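Long-range contact in hydroxyindole o-methyltransferase (Homo sapiens, PDB 4A6D), which catalyses the last step of melatonin synthesis, transferring a methyl group from S-adenosyl-L-methionine to the hydroxyl of N-acetylserotonin: residues T173-S178 with D328-K333. Sequence-based numbering, arbitrary orientation.
With SO4 (sulfate ion), chain E.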
ATOM      1  N   THR A 173      11.223 -11.665  28.714  1.00 77.27           N
ATOM      2  CA  THR A 173      10.803 -12.702  29.675  1.00 79.29           C
ATOM      3  C   THR A 173      10.666 -14.126  29.106  1.00 80.15           C
ATOM      4  O   THR A 173      10.359 -15.044  29.868  1.00 80.89           O
ATOM      5  CB  THR A 173       9.615 -12.281  30.561  1.00 89.51           C
ATOM      6  OG1 THR A 173       8.454 -12.127  29.751  1.00 89.86           O
ATOM      7  CG2 THR A 173       9.902 -11.028  31.380  1.00 88.22           C
ATOM      8  N   ALA A 174      10.952 -14.318  27.798  1.00 73.16           N
ATOM      9  CA  ALA A 174      10.976 -15.618  27.117  1.00 72.20           C
ATOM     10  C   ALA A 174      11.977 -16.565  27.862  1.00 80.47           C
ATOM     11  O   ALA A 174      11.700 -17.751  28.033  1.00 84.08           O
ATOM     12  CB  ALA A 174      11.405 -15.421  25.657  1.00 69.64           C
ATOM     13  N   PHE A 175      13.119 -16.013  28.313  1.00 74.74           N
ATOM     14  CA  PHE A 175      14.166 -16.674  29.095  1.00 73.98           C
ATOM     15  C   PHE A 175      14.398 -15.842  30.357  1.00 78.61           C
ATOM     16  O   PHE A 175      14.216 -14.623  30.337  1.00 79.04           O
ATOM     17  CB  PHE A 175      15.487 -16.775  28.293  1.00 72.79           C
ATOM     18  CG  PHE A 175      15.386 -17.499  26.967  1.00 72.48           C
ATOM     19  CD1 PHE A 175      15.449 -18.894  26.907  1.00 75.14           C
ATOM     20  CD2 PHE A 175      15.222 -16.788  25.778  1.00 70.36           C
ATOM     21  CE1 PHE A 175      15.316 -19.567  25.682  1.00 75.18           C
ATOM     22  CE2 PHE A 175      15.100 -17.457  24.551  1.00 72.21           C
ATOM     23  CZ  PHE A 175      15.165 -18.839  24.504  1.00 72.02           C
ATOM     24  N   ASP A 176      14.807 -16.494  31.443  1.00 76.19           N
ATOM     25  CA  ASP A 176      15.108 -15.856  32.718  1.00 76.75           C
ATOM     26  C   ASP A 176      16.521 -15.278  32.655  1.00 78.69           C
ATOM     27  O   ASP A 176      17.528 -15.992  32.774  1.00 77.48           O
ATOM     28  CB  ASP A 176      14.923 -16.845  33.884  1.00 80.50           C
ATOM     29  CG  ASP A 176      15.443 -16.382  35.228  1.00 94.11           C
ATOM     30  OD1 ASP A 176      15.538 -15.147  35.443  1.00 92.00           O
ATOM     31  OD2 ASP A 176      15.728 -17.252  36.082  1.00110.55           O
ATOM     32  N   LEU A 177      16.566 -13.965  32.460  1.00 74.33           N
ATOM     33  CA  LEU A 177      17.784 -13.188  32.290  1.00 71.40           C
ATOM     34  C   LEU A 177      18.360 -12.664  33.600  1.00 78.11           C
ATOM     35  O   LEU A 177      19.412 -12.018  33.582  1.00 78.36           O
ATOM     36  CB  LEU A 177      17.542 -12.029  31.302  1.00 69.47           C
ATOM     37  CG  LEU A 177      16.850 -12.277  29.950  1.00 69.29           C
ATOM     38  CD1 LEU A 177      16.878 -11.023  29.129  1.00 66.99           C
ATOM     39  CD2 LEU A 177      17.534 -13.369  29.150  1.00 65.82           C
ATOM     40  N   SER A 178      17.716 -12.971  34.740  1.00 76.56           N
ATOM     41  CA  SER A 178      18.185 -12.553  36.069  1.00 78.31           C
ATOM     42  C   SER A 178      19.563 -13.160  36.365  1.00 80.71           C
ATOM     43  O   SER A 178      20.308 -12.654  37.203  1.00 80.99           O
ATOM     44  CB  SER A 178      17.181 -12.972  37.141  1.00 86.21           C
ATOM     45  OG  SER A 178      17.257 -14.363  37.411  1.00 95.25           O
ATOM     46  N   ASP A 328      24.204 -24.401  23.301  1.00 72.89           N
ATOM     47  CA  ASP A 328      22.904 -24.389  23.995  1.00 73.65           C
ATOM     48  C   ASP A 328      21.859 -23.467  23.357  1.00 75.70           C
ATOM     49  O   ASP A 328      21.118 -22.778  24.069  1.00 75.13           O
ATOM     50  CB  ASP A 328      23.053 -24.134  25.510  1.00 76.75           C
ATOM     51  CG  ASP A 328      24.045 -25.042  26.224  1.00 91.40           C
ATOM     52  OD1 ASP A 328      24.119 -26.245  25.870  1.00 92.43           O
ATOM     53  OD2 ASP A 328      24.743 -24.549  27.147  1.00 99.42           O
ATOM     54  N   PHE A 329      21.814 -23.454  22.004  1.00 70.37           N
ATOM     55  CA  PHE A 329      20.860 -22.686  21.204  1.00 68.23           C
ATOM     56  C   PHE A 329      19.429 -23.089  21.564  1.00 72.55           C
ATOM     57  O   PHE A 329      19.104 -24.288  21.634  1.00 75.55           O
ATOM     58  CB  PHE A 329      21.118 -22.909  19.705  1.00 69.69           C
ATOM     59  CG  PHE A 329      20.109 -22.259  18.778  1.00 71.17           C
ATOM     60  CD1 PHE A 329      18.948 -22.937  18.393  1.00 73.86           C
ATOM     61  CD2 PHE A 329      20.323 -20.981  18.272  1.00 71.21           C
ATOM     62  CE1 PHE A 329      18.020 -22.337  17.543  1.00 74.35           C
ATOM     63  CE2 PHE A 329      19.371 -20.378  17.453  1.00 71.11           C
ATOM     64  CZ  PHE A 329      18.232 -21.064  17.090  1.00 70.21           C
ATOM     65  N   GLN A 330      18.592 -22.079  21.820  1.00 66.08           N
ATOM     66  CA  GLN A 330      17.162 -22.198  22.169  1.00 66.25           C
ATOM     67  C   GLN A 330      16.499 -20.953  21.598  1.00 71.40           C
ATOM     68  O   GLN A 330      17.118 -19.886  21.551  1.00 70.06           O
ATOM     69  CB  GLN A 330      16.956 -22.200  23.699  1.00 67.69           C
ATOM     70  CG  GLN A 330      17.318 -23.507  24.415  1.00 78.50           C
ATOM     71  CD  GLN A 330      17.950 -23.323  25.775  1.00109.71           C
ATOM     72  OE1 GLN A 330      17.643 -22.394  26.530  1.00104.23           O
ATOM     73  NE2 GLN A 330      18.852 -24.239  26.128  1.00114.29           N
ATOM     74  N   PHE A 331      15.279 -21.100  21.107  1.00 68.91           N
ATOM     75  CA  PHE A 331      14.481 -19.993  20.590  1.00 67.13           C
ATOM     76  C   PHE A 331      13.099 -20.133  21.217  1.00 73.73           C
ATOM     77  O   PHE A 331      12.734 -21.230  21.643  1.00 73.19           O
ATOM     78  CB  PHE A 331      14.409 -19.993  19.049  1.00 67.53           C
ATOM     79  CG  PHE A 331      13.541 -21.065  18.422  1.00 70.56           C
ATOM     80  CD1 PHE A 331      14.064 -22.316  18.113  1.00 73.02           C
ATOM     81  CD2 PHE A 331      12.207 -20.807  18.098  1.00 73.60           C
ATOM     82  CE1 PHE A 331      13.272 -23.287  17.480  1.00 76.53           C
ATOM     83  CE2 PHE A 331      11.406 -21.792  17.502  1.00 74.52           C
ATOM     84  CZ  PHE A 331      11.945 -23.020  17.186  1.00 73.79           C
ATOM     85  N   LYS A 332      12.361 -19.031  21.320  1.00 71.79           N
ATOM     86  CA  LYS A 332      11.015 -19.049  21.873  1.00 74.39           C
ATOM     87  C   LYS A 332      10.147 -18.218  20.956  1.00 78.85           C
ATOM     88  O   LYS A 332      10.492 -17.053  20.696  1.00 78.78           O
ATOM     89  CB  LYS A 332      10.980 -18.499  23.312  1.00 78.78           C
ATOM     90  CG  LYS A 332      11.724 -19.345  24.365  1.00107.31           C
ATOM     91  CD  LYS A 332      10.900 -20.507  24.944  1.00122.59           C
ATOM     92  CE  LYS A 332      11.731 -21.549  25.667  1.00121.11           C
ATOM     93  NZ  LYS A 332      12.167 -21.085  27.010  1.00133.12           N
ATOM     94  N   LYS A 333       9.089 -18.833  20.392  1.00 75.18           N
ATOM     95  CA  LYS A 333       8.125 -18.127  19.539  1.00 75.92           C
ATOM     96  C   LYS A 333       7.102 -17.517  20.498  1.00 85.08           C
ATOM     97  O   LYS A 333       6.412 -18.253  21.211  1.00 87.22           O
ATOM     98  CB  LYS A 333       7.479 -19.039  18.459  1.00 77.44           C
ATOM     99  CG  LYS A 333       8.239 -18.966  17.118  1.00 87.60           C
ATOM    100  CD  LYS A 333       7.314 -19.030  15.886  1.00102.10           C
ATOM    101  CE  LYS A 333       7.974 -18.490  14.624  1.00103.64           C
ATOM    102  NZ  LYS A 333       7.004 -18.069  13.558  1.00 81.13           N
TER
HETATM  103  S   SO4 E1351      24.041 -26.476  20.306  1.00 98.48           S
HETATM  104  O1  SO4 E1351      22.895 -27.393  20.210  1.00105.39           O
HETATM  105  O2  SO4 E1351      23.516 -25.131  20.515  1.00101.31           O
HETATM  106  O3  SO4 E1351      24.969 -26.848  21.412  1.00104.65           O
HETATM  107  O4  SO4 E1351      24.792 -26.500  19.037  1.00103.70           O
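Ala174 and Lys332 bring the two backbones closest, 6.3 Å between CA atoms, where the loop after helix 164-173 passes strand 329-332 without a hydrogen bond between them. Phe175 supplies most of the loop's share of the buried surface. The CZ and CE1 end of its ring reaches the strand, CZ lying 3.5 Å from Lys332 CG and CE1 3.7 Å from Gln330 CB, both met obliquely, while the backbone N of Phe331 sits at the ring edge. The Gln330 amide is inclined 38° to the ring plane. Lys332 bends at chi2 (-84°) and again at chi4, which carries its chain obliquely across the end of the ring and leaves NZ 3.5 Å from Ala174 O, a polar approach rather than a hydrogen bond. Beside it, the CB atoms of Ala174 and Lys332 touch at 3.9 Å. Strand 329-332 is the outermost strand at one end of the mixed sheet of the Rossmann-like methyltransferase domain, antiparallel to strand 339-344, whose Leu342 also packs on Phe175. Cutting Phe175 back to alanine would probably open a gap beside Leu342 and leave Gln330 CB and the aliphatic part of Lys332 without their ring partner. A sulfate, probably from the crystallisation liquor, accepts from the backbone N atoms of Asp328 and Phe329, with Phe329 N 2.8 Å from O2 of the sulfate.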